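Local coordinates for protein putative glucoamylase (Bacteroides uniformis, PDB 4GL3) that is a putative glucoamylase, a probable glycoside hydrolase expected to release glucose from the ends of alpha-glucan chains, at residues G234-L239 with Y271-K276; N228-Y233 with G240-K245; G247-T252 with A277-N282; R262-R267 with F415-L420. All coordinates share one frame; numbering follows the deposited sequence.

Two of the four contacts are built on one helix, and the other two adjoin them. Interactions 1 and 3 use successive turns of helix 271-288, their centres about 9 Å apart: the first seats strand 235-239 on it, the second the connection between that strand and the helix. Interaction 2 (centres about 9 Å apart from interaction 1) folds the start of this connection onto strand 227-232 of the two-stranded antiparallel sheet. Along the chain, interaction 1 alternates with the others, and interaction 2 closes before 3 and 4 open. Y271, at the helix start, bonds to D266 and packs on F415, so interaction 4 meets interaction 1, their centres about 15 Å apart.

Interaction 1: G234-L239 with Y271-K276; sequences GIKLPL and YEEQMK
Strand 235-239 passes the opening segment, 271-276, of helix 271-288 at an axis separation of 7.5 Å and an angle of 121°, with P238 and Q274 nearest in the backbone. This is a strand of a two-stranded antiparallel sheet laid across a helix, in a chain whose family belongs to the six-hairpin clan, home to many glycoside hydrolases. Q274 carries the contact with its amide, which grips both polar backbone atoms of L239. Its OE1 accepts from L239 N at 2.8 Å, and its NE2 donates to L239 O at 2.9 Å, meeting that oxygen from above the carbonyl plane. The bend at chi2 (65°) turns the amide out of the line of the chain and onto this backbone. P238 slides past in the opposite direction, its CD 3.2 Å from Q274 OE1. With an alanine in place of Q274, L239 N and O would probably lose their side-chain mates and a gap would open beside the proline ring. Nearer the solvent, K236 crosses E273 at about a right angle and forms a long salt bridge, with NZ 3.6 Å from OE2; a water also joins K236 O to E273 OE2. At the other end L239 reaches the Y271 ring, whose hydroxyl bonds to D266, and the closest atoms there are L239 CD1 and Y271 CE1, 3.7 Å apart.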
loop_
_atom_site.group_PDB
_atom_site.type_symbol
_atom_site.label_atom_id
_atom_site.label_comp_id
_atom_site.label_asym_id
_atom_site.label_seq_id
_atom_site.Cartn_x
_atom_site.Cartn_y
_atom_site.Cartn_z
ATOM N N GLY A 234 25.840 3.849 9.160
ATOM C CA GLY A 234 26.129 2.706 10.025
ATOM C C GLY A 234 25.096 1.589 9.952
ATOM O O GLY A 234 25.215 0.625 10.668
ATOM N N ILE A 235 24.100 1.692 9.083
ATOM C CA ILE A 235 23.052 0.649 8.974
ATOM C C ILE A 235 23.124 -0.112 7.637
ATOM O O ILE A 235 23.093 0.484 6.560
ATOM C CB ILE A 235 21.647 1.271 9.160
ATOM C CG1 ILE A 235 21.572 2.051 10.508
ATOM C CG2 ILE A 235 20.560 0.205 9.102
ATOM C CD1 ILE A 235 20.560 3.188 10.546
ATOM N N LYS A 236 23.159 -1.437 7.721
ATOM C CA LYS A 236 23.257 -2.293 6.570
ATOM C C LYS A 236 21.855 -2.383 5.951
ATOM O O LYS A 236 20.894 -2.735 6.649
ATOM C CB LYS A 236 23.760 -3.673 7.015
ATOM C CG LYS A 236 24.441 -4.503 5.928
ATOM C CD LYS A 236 24.196 -6.013 6.073
ATOM C CE LYS A 236 22.850 -6.419 5.471
ATOM N NZ LYS A 236 22.507 -7.861 5.645
ATOM N N LEU A 237 21.728 -2.051 4.659
ATOM C CA LEU A 237 20.459 -2.141 3.932
ATOM C C LEU A 237 20.486 -3.341 2.965
ATOM O O LEU A 237 21.196 -3.284 1.948
ATOM C CB LEU A 237 20.215 -0.835 3.134
ATOM C CG LEU A 237 18.934 -0.698 2.306
ATOM C CD1 LEU A 237 17.672 -0.767 3.172
ATOM C CD2 LEU A 237 18.982 0.598 1.490
ATOM N N PRO A 238 19.731 -4.431 3.263
ATOM C CA PRO A 238 19.843 -5.651 2.416
ATOM C C PRO A 238 19.535 -5.435 0.940
ATOM O O PRO A 238 20.286 -5.903 0.080
ATOM C CB PRO A 238 18.839 -6.626 3.049
ATOM C CG PRO A 238 18.764 -6.190 4.500
ATOM C CD PRO A 238 18.941 -4.684 4.489
ATOM N N LEU A 239 18.463 -4.706 0.672
ATOM C CA LEU A 239 17.923 -4.535 -0.669
ATOM C C LEU A 239 17.588 -3.058 -1.008
ATOM O O LEU A 239 17.375 -2.208 -0.125
ATOM C CB LEU A 239 16.644 -5.374 -0.833
ATOM C CG LEU A 239 16.657 -6.902 -0.529
ATOM C CD1 LEU A 239 15.221 -7.460 -0.583
ATOM C CD2 LEU A 239 17.609 -7.636 -1.474
ATOM N N TYR A 271 13.338 -9.973 5.726
ATOM C CA TYR A 271 12.501 -8.827 5.379
ATOM C C TYR A 271 12.210 -7.935 6.561
ATOM O O TYR A 271 11.993 -6.738 6.385
ATOM C CB TYR A 271 11.242 -9.242 4.631
ATOM C CG TYR A 271 11.634 -9.672 3.234
ATOM C CD1 TYR A 271 11.880 -8.733 2.245
ATOM C CD2 TYR A 271 11.875 -11.014 2.930
ATOM C CE1 TYR A 271 12.326 -9.111 0.979
ATOM C CE2 TYR A 271 12.301 -11.398 1.660
ATOM C CZ TYR A 271 12.537 -10.438 0.693
ATOM O OH TYR A 271 12.991 -10.820 -0.559
ATOM N N GLU A 272 12.252 -8.484 7.766
ATOM C CA GLU A 272 12.108 -7.656 8.947
ATOM C C GLU A 272 13.296 -6.678 9.064
ATOM O O GLU A 272 13.113 -5.496 9.387
ATOM C CB GLU A 272 12.024 -8.518 10.207
ATOM C CG GLU A 272 11.677 -7.719 11.456
ATOM C CD GLU A 272 11.385 -8.619 12.670
ATOM O OE1 GLU A 272 11.452 -9.875 12.564
ATOM O OE2 GLU A 272 11.087 -8.057 13.724
ATOM N N GLU A 273 14.498 -7.189 8.841
ATOM C CA GLU A 273 15.696 -6.361 8.790
ATOM C C GLU A 273 15.562 -5.299 7.683
ATOM O O GLU A 273 15.891 -4.141 7.897
ATOM C CB GLU A 273 16.933 -7.222 8.532
ATOM C CG GLU A 273 18.241 -6.473 8.719
ATOM C CD GLU A 273 19.495 -7.230 8.226
ATOM O OE1 GLU A 273 19.404 -8.353 7.651
ATOM O OE2 GLU A 273 20.608 -6.674 8.407
ATOM N N GLN A 274 15.066 -5.687 6.508
ATOM C CA GLN A 274 14.931 -4.753 5.396
ATOM C C GLN A 274 14.058 -3.554 5.805
ATOM O O GLN A 274 14.422 -2.385 5.536
ATOM C CB GLN A 274 14.312 -5.434 4.152
ATOM C CG GLN A 274 14.016 -4.479 2.972
ATOM C CD GLN A 274 15.267 -3.853 2.351
ATOM O OE1 GLN A 274 16.387 -4.348 2.551
ATOM N NE2 GLN A 274 15.081 -2.773 1.566
HETATM N N MSE A 275 12.902 -3.843 6.422
HETATM C CA MSE A 275 11.902 -2.787 6.677
HETATM C C MSE A 275 12.442 -1.839 7.765
HETATM O O MSE A 275 12.321 -0.611 7.647
HETATM C CB MSE A 275 10.547 -3.342 7.101
HETATM C CG MSE A 275 9.880 -4.272 6.143
HETATM SE SE MSE A 275 9.988 -3.707 4.320
HETATM C CE MSE A 275 10.347 -5.440 3.488
ATOM N N LYS A 276 13.070 -2.409 8.788
ATOM C CA LYS A 276 13.702 -1.621 9.838
ATOM C C LYS A 276 14.856 -0.789 9.319
ATOM O O LYS A 276 14.943 0.387 9.630
ATOM C CB LYS A 276 14.184 -2.503 10.998
ATOM C CG LYS A 276 13.017 -3.146 11.726
ATOM C CD LYS A 276 13.392 -3.797 13.062
ATOM C CE LYS A 276 12.111 -4.185 13.813
ATOM N NZ LYS A 276 12.295 -5.436 14.593
HETATM O O HOH W 1 20.601 -3.854 8.903
#

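Interaction 2: N228-Y233 with G240-K245; sequences NGREYY and GNNHGK
N228 opens the contact by bonding through ND2 to the carbonyl O of G240, 2.9 Å away and approached from above its plane. It stands on strand 227-232 of an antiparallel beta hairpin, and the chain leaving the second strand, 235-239, turns back here over the first. The same ND2 donates to Y232 OH, which lies in the amide plane, while N228 OD1 accepts from R230 N in an Asx turn, so both ends of the amide are held. R230 comes next, and its guanidinium stacks almost flat on the amide of N242, the two planes 12° apart. N242 ND2 lies over one face toward the rim; as R230 NE and N242 ND2 are both donors, this is stacking without a bond between them. A water accepts from R230 NH1 and lies within bonding distance of G240 O, to which it may donate. Y232, with CG anti to its carbonyl carbon (chi1 -54°), extends its ring across N242, and its OH donates to OD1 at 2.9 Å. The hydroxyl therefore passes on a bond received from N228, which fixes the ring's outer end. K245 lies against the same ring, its CG 3.7 Å from Y232 CD2, at the end of the type I turn from N242 to K245. N241, just before the turn, accepts at OD1 from G244 N in an Asx motif. Y233 finishes the segment, crossing the lysine chain at about a right angle with its OH 3.7 Å from K245 CE.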
loop_
_atom_site.group_PDB
_atom_site.type_symbol
_atom_site.label_atom_id
_atom_site.label_comp_id
_atom_site.label_asym_id
_atom_site.label_seq_id
_atom_site.Cartn_x
_atom_site.Cartn_y
_atom_site.Cartn_z
ATOM N N ASN A 228 21.591 -5.023 -2.365
ATOM C CA ASN A 228 22.284 -3.813 -1.984
ATOM C C ASN A 228 23.383 -4.193 -0.991
ATOM O O ASN A 228 24.546 -4.369 -1.354
ATOM C CB ASN A 228 21.267 -2.792 -1.433
ATOM C CG ASN A 228 21.882 -1.423 -1.156
ATOM O OD1 ASN A 228 23.036 -1.346 -0.764
ATOM N ND2 ASN A 228 21.119 -0.340 -1.399
ATOM N N GLY A 229 23.015 -4.373 0.270
ATOM C CA GLY A 229 24.014 -4.764 1.277
ATOM C C GLY A 229 24.977 -3.654 1.663
ATOM O O GLY A 229 25.899 -3.909 2.419
ATOM N N ARG A 230 24.805 -2.425 1.181
ATOM C CA ARG A 230 25.765 -1.365 1.579
ATOM C C ARG A 230 25.335 -0.764 2.930
ATOM O O ARG A 230 24.231 -1.003 3.422
ATOM C CB ARG A 230 25.856 -0.269 0.513
ATOM C CG ARG A 230 26.212 -0.756 -0.909
ATOM C CD ARG A 230 26.050 0.377 -1.938
ATOM N NE ARG A 230 26.175 -0.071 -3.313
ATOM C CZ ARG A 230 25.211 -0.680 -3.985
ATOM N NH1 ARG A 230 24.061 -0.932 -3.373
ATOM N NH2 ARG A 230 25.396 -1.067 -5.252
ATOM N N GLU A 231 26.203 0.041 3.504
ATOM C CA GLU A 231 25.950 0.660 4.792
ATOM C C GLU A 231 25.623 2.157 4.605
ATOM O O GLU A 231 26.288 2.862 3.855
ATOM C CB GLU A 231 27.204 0.484 5.642
ATOM C CG GLU A 231 26.997 0.635 7.122
ATOM C CD GLU A 231 28.258 0.263 7.880
ATOM O OE1 GLU A 231 28.554 -0.947 7.912
ATOM O OE2 GLU A 231 28.954 1.168 8.405
ATOM N N TYR A 232 24.583 2.628 5.277
ATOM C CA TYR A 232 24.212 4.031 5.259
ATOM C C TYR A 232 24.032 4.484 6.717
ATOM O O TYR A 232 23.244 3.879 7.457
ATOM C CB TYR A 232 22.917 4.206 4.479
ATOM C CG TYR A 232 22.912 3.638 3.064
ATOM C CD1 TYR A 232 22.617 2.279 2.831
ATOM C CD2 TYR A 232 23.181 4.437 1.960
ATOM C CE1 TYR A 232 22.579 1.747 1.561
ATOM C CE2 TYR A 232 23.165 3.895 0.663
ATOM C CZ TYR A 232 22.863 2.555 0.466
ATOM O OH TYR A 232 22.839 1.983 -0.818
ATOM N N TYR A 233 24.785 5.497 7.137
ATOM C CA TYR A 233 24.752 5.955 8.550
ATOM C C TYR A 233 24.924 4.751 9.498
ATOM O O TYR A 233 24.221 4.617 10.499
ATOM C CB TYR A 233 23.443 6.706 8.860
ATOM C CG TYR A 233 23.080 7.756 7.839
ATOM C CD1 TYR A 233 23.690 9.028 7.837
ATOM C CD2 TYR A 233 22.184 7.470 6.850
ATOM C CE1 TYR A 233 23.364 9.977 6.867
ATOM C CE2 TYR A 233 21.849 8.406 5.887
ATOM C CZ TYR A 233 22.452 9.644 5.899
ATOM O OH TYR A 233 22.094 10.511 4.919
ATOM N N GLY A 240 17.493 -2.773 -2.303
ATOM C CA GLY A 240 16.888 -1.525 -2.752
ATOM C C GLY A 240 17.881 -0.554 -3.398
ATOM O O GLY A 240 19.109 -0.759 -3.391
ATOM N N ASN A 241 17.305 0.518 -3.934
ATOM C CA ASN A 241 18.020 1.551 -4.676
ATOM C C ASN A 241 19.227 2.073 -3.920
ATOM O O ASN A 241 19.132 2.467 -2.741
ATOM C CB ASN A 241 17.027 2.702 -4.945
ATOM C CG ASN A 241 17.524 3.662 -5.988
ATOM O OD1 ASN A 241 18.458 4.444 -5.762
ATOM N ND2 ASN A 241 16.882 3.619 -7.154
ATOM N N ASN A 242 20.355 2.162 -4.600
ATOM C CA ASN A 242 21.575 2.672 -3.973
ATOM C C ASN A 242 21.580 4.200 -3.648
ATOM O O ASN A 242 21.653 4.586 -2.482
ATOM C CB ASN A 242 22.769 2.280 -4.871
ATOM C CG ASN A 242 24.110 2.694 -4.291
ATOM O OD1 ASN A 242 24.227 2.972 -3.105
ATOM N ND2 ASN A 242 25.125 2.687 -5.124
ATOM N N HIS A 243 21.539 5.041 -4.683
ATOM C CA HIS A 243 21.547 6.506 -4.573
ATOM C C HIS A 243 20.357 6.965 -3.716
ATOM O O HIS A 243 20.465 7.908 -2.928
ATOM C CB HIS A 243 21.509 7.127 -6.002
ATOM C CG HIS A 243 21.478 8.636 -6.045
ATOM N ND1 HIS A 243 20.345 9.353 -6.399
ATOM C CD2 HIS A 243 22.447 9.560 -5.823
ATOM C CE1 HIS A 243 20.616 10.648 -6.372
ATOM N NE2 HIS A 243 21.882 10.801 -6.022
ATOM N N GLY A 244 19.244 6.261 -3.827
ATOM C CA GLY A 244 18.060 6.607 -3.040
ATOM C C GLY A 244 18.038 6.074 -1.624
ATOM O O GLY A 244 17.047 6.283 -0.908
ATOM N N LYS A 245 19.122 5.416 -1.194
ATOM C CA LYS A 245 19.199 4.815 0.141
ATOM C C LYS A 245 17.952 3.978 0.450
ATOM O O LYS A 245 17.341 4.087 1.504
ATOM C CB LYS A 245 19.407 5.886 1.197
ATOM C CG LYS A 245 20.563 6.839 0.868
ATOM C CD LYS A 245 20.967 7.710 2.044
ATOM C CE LYS A 245 21.792 8.916 1.599
ATOM N NZ LYS A 245 23.080 8.537 1.006
HETATM O O HOH W 2 21.453 -1.481 -4.842
HETATM O O HOH W 3 28.132 1.702 -4.141
#

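Interaction 3: G247-T252 with A277-N282; sequences GPLFFT and AHTLIN
The imidazole of H278 has L249 CD1 over one face, a CH-pi contact 3.8 Å from the ring centroid and 14° off the normal. At its edge stand F251 CB and the carbonyl oxygen of G247, to which H278 NE2 donates at 2.9 Å. The oxygen lies in the ring plane, whereas the nitrogen sits above the plane of the G247 carbonyl, 47° out of it. With CG anti to the backbone N (chi1 -169°), H278 extends from the helix into the loop. T252 approaches the ring obliquely, its CG2 3.3 Å from H278 ND1. Here the connection between strand 235-239 and helix 271-288 folds back on the helix it leads into, with L249-F251 helical in phi and psi but lacking regular helical bonds. L249 O accepts from both T252 N and T252 OG1, which holds the threonine side chain in place. L249 CD1 also reaches the helix backbone, 3.7 Å from T279 CA, while its CB packs at 3.8 Å against N282 ND2. N282 bonds through OD1 to the backbone N of L303, and its ND2 donates to a water that in turn donates to G247 O.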
loop_
_atom_site.group_PDB
_atom_site.type_symbol
_atom_site.label_atom_id
_atom_site.label_comp_id
_atom_site.label_asym_id
_atom_site.label_seq_id
_atom_site.Cartn_x
_atom_site.Cartn_y
_atom_site.Cartn_z
ATOM N N GLY A 247 15.147 4.100 -1.442
ATOM C CA GLY A 247 14.060 4.699 -2.180
ATOM C C GLY A 247 13.060 5.399 -1.262
ATOM O O GLY A 247 13.260 5.516 -0.054
ATOM N N PRO A 248 11.980 5.889 -1.848
ATOM C CA PRO A 248 10.834 6.396 -1.077
ATOM C C PRO A 248 10.344 5.354 -0.049
ATOM O O PRO A 248 10.294 4.119 -0.337
ATOM C CB PRO A 248 9.761 6.642 -2.135
ATOM C CG PRO A 248 10.439 6.506 -3.478
ATOM C CD PRO A 248 11.694 5.714 -3.287
ATOM N N LEU A 249 10.003 5.830 1.149
ATOM C CA LEU A 249 9.717 4.915 2.287
ATOM C C LEU A 249 8.466 4.060 2.062
ATOM O O LEU A 249 8.345 3.003 2.686
ATOM C CB LEU A 249 9.714 5.640 3.652
ATOM C CG LEU A 249 9.860 4.768 4.914
ATOM C CD1 LEU A 249 11.029 3.754 4.865
ATOM C CD2 LEU A 249 9.973 5.668 6.127
ATOM N N PHE A 250 7.562 4.460 1.150
ATOM C CA PHE A 250 6.374 3.633 0.912
ATOM C C PHE A 250 6.691 2.232 0.353
ATOM O O PHE A 250 5.821 1.363 0.360
ATOM C CB PHE A 250 5.313 4.331 0.026
ATOM C CG PHE A 250 5.568 4.206 -1.484
ATOM C CD1 PHE A 250 6.429 5.100 -2.129
ATOM C CD2 PHE A 250 4.957 3.212 -2.235
ATOM C CE1 PHE A 250 6.647 5.029 -3.516
ATOM C CE2 PHE A 250 5.160 3.144 -3.633
ATOM C CZ PHE A 250 6.017 4.034 -4.258
ATOM N N PHE A 251 7.908 2.016 -0.155
ATOM C CA PHE A 251 8.316 0.680 -0.540
ATOM C C PHE A 251 8.200 -0.332 0.646
ATOM O O PHE A 251 8.029 -1.516 0.407
ATOM C CB PHE A 251 9.760 0.648 -1.065
ATOM C CG PHE A 251 10.002 1.345 -2.415
ATOM C CD1 PHE A 251 8.981 1.915 -3.160
ATOM C CD2 PHE A 251 11.315 1.416 -2.918
ATOM C CE1 PHE A 251 9.247 2.520 -4.387
ATOM C CE2 PHE A 251 11.587 2.017 -4.125
ATOM C CZ PHE A 251 10.541 2.540 -4.879
ATOM N N THR A 252 8.265 0.139 1.897
ATOM C CA THR A 252 8.102 -0.747 3.092
ATOM C C THR A 252 6.646 -0.882 3.539
ATOM O O THR A 252 6.371 -1.534 4.548
ATOM C CB THR A 252 8.943 -0.243 4.280
ATOM O OG1 THR A 252 8.367 0.979 4.785
ATOM C CG2 THR A 252 10.399 -0.038 3.825
ATOM N N ALA A 277 15.736 -1.398 8.527
ATOM C CA ALA A 277 16.905 -0.699 7.970
ATOM C C ALA A 277 16.453 0.470 7.116
ATOM O O ALA A 277 16.932 1.581 7.278
ATOM C CB ALA A 277 17.810 -1.651 7.150
ATOM N N HIS A 278 15.534 0.225 6.200
ATOM C CA HIS A 278 15.067 1.289 5.321
ATOM C C HIS A 278 14.440 2.445 6.108
ATOM O O HIS A 278 14.731 3.619 5.853
ATOM C CB HIS A 278 14.086 0.729 4.325
ATOM C CG HIS A 278 13.736 1.664 3.208
ATOM N ND1 HIS A 278 12.914 1.280 2.170
ATOM C CD2 HIS A 278 14.087 2.953 2.958
ATOM C CE1 HIS A 278 12.766 2.294 1.335
ATOM N NE2 HIS A 278 13.466 3.319 1.786
ATOM N N THR A 279 13.579 2.111 7.061
ATOM C CA THR A 279 12.976 3.141 7.922
ATOM C C THR A 279 14.013 3.970 8.671
ATOM O O THR A 279 13.922 5.199 8.729
ATOM C CB THR A 279 11.975 2.486 8.888
ATOM O OG1 THR A 279 10.970 1.801 8.126
ATOM C CG2 THR A 279 11.350 3.507 9.879
ATOM N N LEU A 280 15.018 3.318 9.232
ATOM C CA LEU A 280 15.983 4.039 10.107
ATOM C C LEU A 280 16.962 4.846 9.275
ATOM O O LEU A 280 17.371 5.917 9.654
ATOM C CB LEU A 280 16.716 3.068 11.040
ATOM C CG LEU A 280 15.828 2.470 12.144
ATOM C CD1 LEU A 280 16.646 1.690 13.162
ATOM C CD2 LEU A 280 15.057 3.579 12.853
ATOM N N ILE A 281 17.314 4.337 8.104
ATOM C CA ILE A 281 18.127 5.095 7.153
ATOM C C ILE A 281 17.408 6.372 6.646
ATOM O O ILE A 281 18.013 7.439 6.587
ATOM C CB ILE A 281 18.574 4.184 5.997
ATOM C CG1 ILE A 281 19.623 3.176 6.514
ATOM C CG2 ILE A 281 19.098 5.009 4.818
ATOM C CD1 ILE A 281 19.795 1.960 5.577
ATOM N N ASN A 282 16.132 6.253 6.288
ATOM C CA ASN A 282 15.311 7.399 5.848
ATOM C C ASN A 282 15.264 8.467 6.956
ATOM O O ASN A 282 15.533 9.668 6.741
ATOM C CB ASN A 282 13.922 6.852 5.453
ATOM C CG ASN A 282 13.088 7.830 4.666
ATOM O OD1 ASN A 282 12.489 8.745 5.251
ATOM N ND2 ASN A 282 12.992 7.622 3.328
HETATM O O HOH W 4 15.156 6.031 2.105
#

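Interaction 4: R262-R267 with F415-L420; sequences RGLKDR and FTSPYL
K265 and T416 form a single antiparallel beta bridge, a hydrogen-bonded pair that joins the connection before helix 271-288 to the chain following helix 404-412. K265 N donates to T416 O at 3.1 Å, and T416 N returns a bond to K265 O at 2.9 Å. CA-H...O contacts flank the pair, among them S417 CA to G263 O at 3.5 Å. Glycine at G263 allows this close fit, since a CB there would clash with P418 CD; its positive phi favours glycine too. The apolar contacts centre on F415. D266 CB sits over the middle of its ring in a CH-pi contact, 3.8 Å from the centroid and 11° off the normal, and the two side chains lie side by side pointing the same way. The first torsion of D266 (chi1 66°) sets CG between the backbone N and the carbonyl carbon, from where OD2 bonds to Y216. L264 CD1 meets F415 CD2 obliquely at 3.6 Å. A serine in place of F415 would probably leave L264 and D266 CB facing a gap and strip helices 197-205 and 213-220 of an apolar neighbour. Among the polar groups at the other end, R262 and Y419 are both bound to D260, as a salt bridge and a hydrogen bond respectively. Two waters complete the joint, one running from G263 O to T416 OG1. The other donates to R262 O at 2.7 Å and accepts from S417 OG, the atom that also takes the N-H of Y419 in an ST turn.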
loop_
_atom_site.group_PDB
_atom_site.type_symbol
_atom_site.label_atom_id
_atom_site.label_comp_id
_atom_site.label_asym_id
_atom_site.label_seq_id
_atom_site.Cartn_x
_atom_site.Cartn_y
_atom_site.Cartn_z
ATOM N N ARG A 262 7.648 -9.689 9.557
ATOM C CA ARG A 262 8.296 -10.155 10.772
ATOM C C ARG A 262 8.591 -11.671 10.706
ATOM O O ARG A 262 7.689 -12.491 10.512
ATOM C CB ARG A 262 7.428 -9.809 11.992
ATOM C CG ARG A 262 7.188 -8.297 12.141
ATOM C CD ARG A 262 6.219 -7.978 13.274
ATOM N NE ARG A 262 4.965 -8.684 13.005
ATOM C CZ ARG A 262 4.052 -8.993 13.918
ATOM N NH1 ARG A 262 4.196 -8.631 15.179
ATOM N NH2 ARG A 262 2.963 -9.647 13.564
ATOM N N GLY A 263 9.864 -12.026 10.818
ATOM C CA GLY A 263 10.329 -13.407 10.673
ATOM C C GLY A 263 10.239 -13.909 9.232
ATOM O O GLY A 263 10.455 -15.095 8.985
ATOM N N LEU A 264 9.928 -13.026 8.282
ATOM C CA LEU A 264 9.856 -13.408 6.861
ATOM C C LEU A 264 11.230 -13.398 6.205
ATOM O O LEU A 264 11.932 -12.405 6.275
ATOM C CB LEU A 264 8.908 -12.474 6.120
ATOM C CG LEU A 264 8.499 -12.892 4.689
ATOM C CD1 LEU A 264 7.590 -14.116 4.740
ATOM C CD2 LEU A 264 7.848 -11.676 3.994
ATOM N N LYS A 265 11.610 -14.519 5.576
ATOM C CA LYS A 265 12.941 -14.691 4.993
ATOM C C LYS A 265 12.847 -15.486 3.694
ATOM O O LYS A 265 12.142 -16.486 3.648
ATOM C CB LYS A 265 13.868 -15.474 5.928
ATOM C CG LYS A 265 14.152 -14.844 7.302
ATOM C CD LYS A 265 15.283 -15.629 7.995
ATOM C CE LYS A 265 15.854 -14.980 9.249
ATOM N NZ LYS A 265 14.806 -14.815 10.284
ATOM N N ASP A 266 13.565 -15.070 2.652
ATOM C CA ASP A 266 13.745 -15.922 1.458
ATOM C C ASP A 266 15.242 -16.032 1.270
ATOM O O ASP A 266 16.001 -15.666 2.188
ATOM C CB ASP A 266 12.986 -15.400 0.235
ATOM C CG ASP A 266 13.507 -14.069 -0.280
ATOM O OD1 ASP A 266 14.522 -13.560 0.257
ATOM O OD2 ASP A 266 12.852 -13.506 -1.183
ATOM N N ARG A 267 15.699 -16.544 0.131
ATOM C CA ARG A 267 17.142 -16.737 -0.041
ATOM C C ARG A 267 17.881 -15.409 -0.210
ATOM O O ARG A 267 19.039 -15.422 -0.199
ATOM C CB ARG A 267 17.464 -17.687 -1.216
ATOM C CG ARG A 267 17.197 -17.123 -2.603
ATOM C CD ARG A 267 17.736 -18.038 -3.719
ATOM N NE ARG A 267 16.814 -19.142 -3.994
ATOM C CZ ARG A 267 16.705 -19.803 -5.162
ATOM N NH1 ARG A 267 17.450 -19.496 -6.228
ATOM N NH2 ARG A 267 15.817 -20.792 -5.286
ATOM N N PHE A 415 10.178 -19.218 0.861
ATOM C CA PHE A 415 10.156 -18.407 2.102
ATOM C C PHE A 415 10.036 -19.274 3.342
ATOM O O PHE A 415 9.461 -20.347 3.271
ATOM C CB PHE A 415 8.978 -17.468 2.151
ATOM C CG PHE A 415 9.127 -16.254 1.307
ATOM C CD1 PHE A 415 8.883 -16.312 -0.057
ATOM C CD2 PHE A 415 9.524 -15.067 1.864
ATOM C CE1 PHE A 415 8.989 -15.170 -0.837
ATOM C CE2 PHE A 415 9.660 -13.944 1.101
ATOM C CZ PHE A 415 9.377 -13.990 -0.263
ATOM N N THR A 416 10.599 -18.797 4.461
ATOM C CA THR A 416 10.265 -19.288 5.806
ATOM C C THR A 416 9.590 -18.111 6.560
ATOM O O THR A 416 9.800 -16.911 6.240
ATOM C CB THR A 416 11.500 -19.761 6.583
ATOM O OG1 THR A 416 12.434 -18.685 6.594
ATOM C CG2 THR A 416 12.168 -21.025 5.942
ATOM N N SER A 417 8.733 -18.452 7.518
ATOM C CA SER A 417 7.955 -17.448 8.286
ATOM C C SER A 417 7.383 -18.165 9.520
ATOM O O SER A 417 7.125 -19.371 9.467
ATOM C CB SER A 417 6.814 -16.882 7.417
ATOM O OG SER A 417 5.889 -16.092 8.166
ATOM N N PRO A 418 7.168 -17.441 10.619
ATOM C CA PRO A 418 6.471 -18.093 11.733
ATOM C C PRO A 418 5.052 -18.547 11.381
ATOM O O PRO A 418 4.514 -19.396 12.067
ATOM C CB PRO A 418 6.426 -17.024 12.827
ATOM C CG PRO A 418 6.784 -15.735 12.182
ATOM C CD PRO A 418 7.536 -16.045 10.912
ATOM N N TYR A 419 4.459 -18.014 10.316
ATOM C CA TYR A 419 3.124 -18.458 9.868
ATOM C C TYR A 419 3.142 -19.788 9.112
ATOM O O TYR A 419 2.090 -20.385 8.907
ATOM C CB TYR A 419 2.502 -17.422 8.943
ATOM C CG TYR A 419 2.135 -16.124 9.598
ATOM C CD1 TYR A 419 3.058 -15.089 9.674
ATOM C CD2 TYR A 419 0.851 -15.921 10.145
ATOM C CE1 TYR A 419 2.725 -13.884 10.262
ATOM C CE2 TYR A 419 0.505 -14.711 10.733
ATOM C CZ TYR A 419 1.447 -13.696 10.774
ATOM O OH TYR A 419 1.155 -12.478 11.316
ATOM N N LEU A 420 4.324 -20.229 8.685
ATOM C CA LEU A 420 4.471 -21.420 7.864
ATOM C C LEU A 420 5.041 -22.582 8.713
ATOM O O LEU A 420 6.216 -22.559 9.090
ATOM C CB LEU A 420 5.359 -21.113 6.655
ATOM C CG LEU A 420 4.923 -19.994 5.695
ATOM C CD1 LEU A 420 6.014 -19.729 4.674
ATOM C CD2 LEU A 420 3.610 -20.324 5.013
HETATM O O HOH W 5 6.099 -13.560 8.590
HETATM O O HOH W 6 11.910 -17.482 8.872
#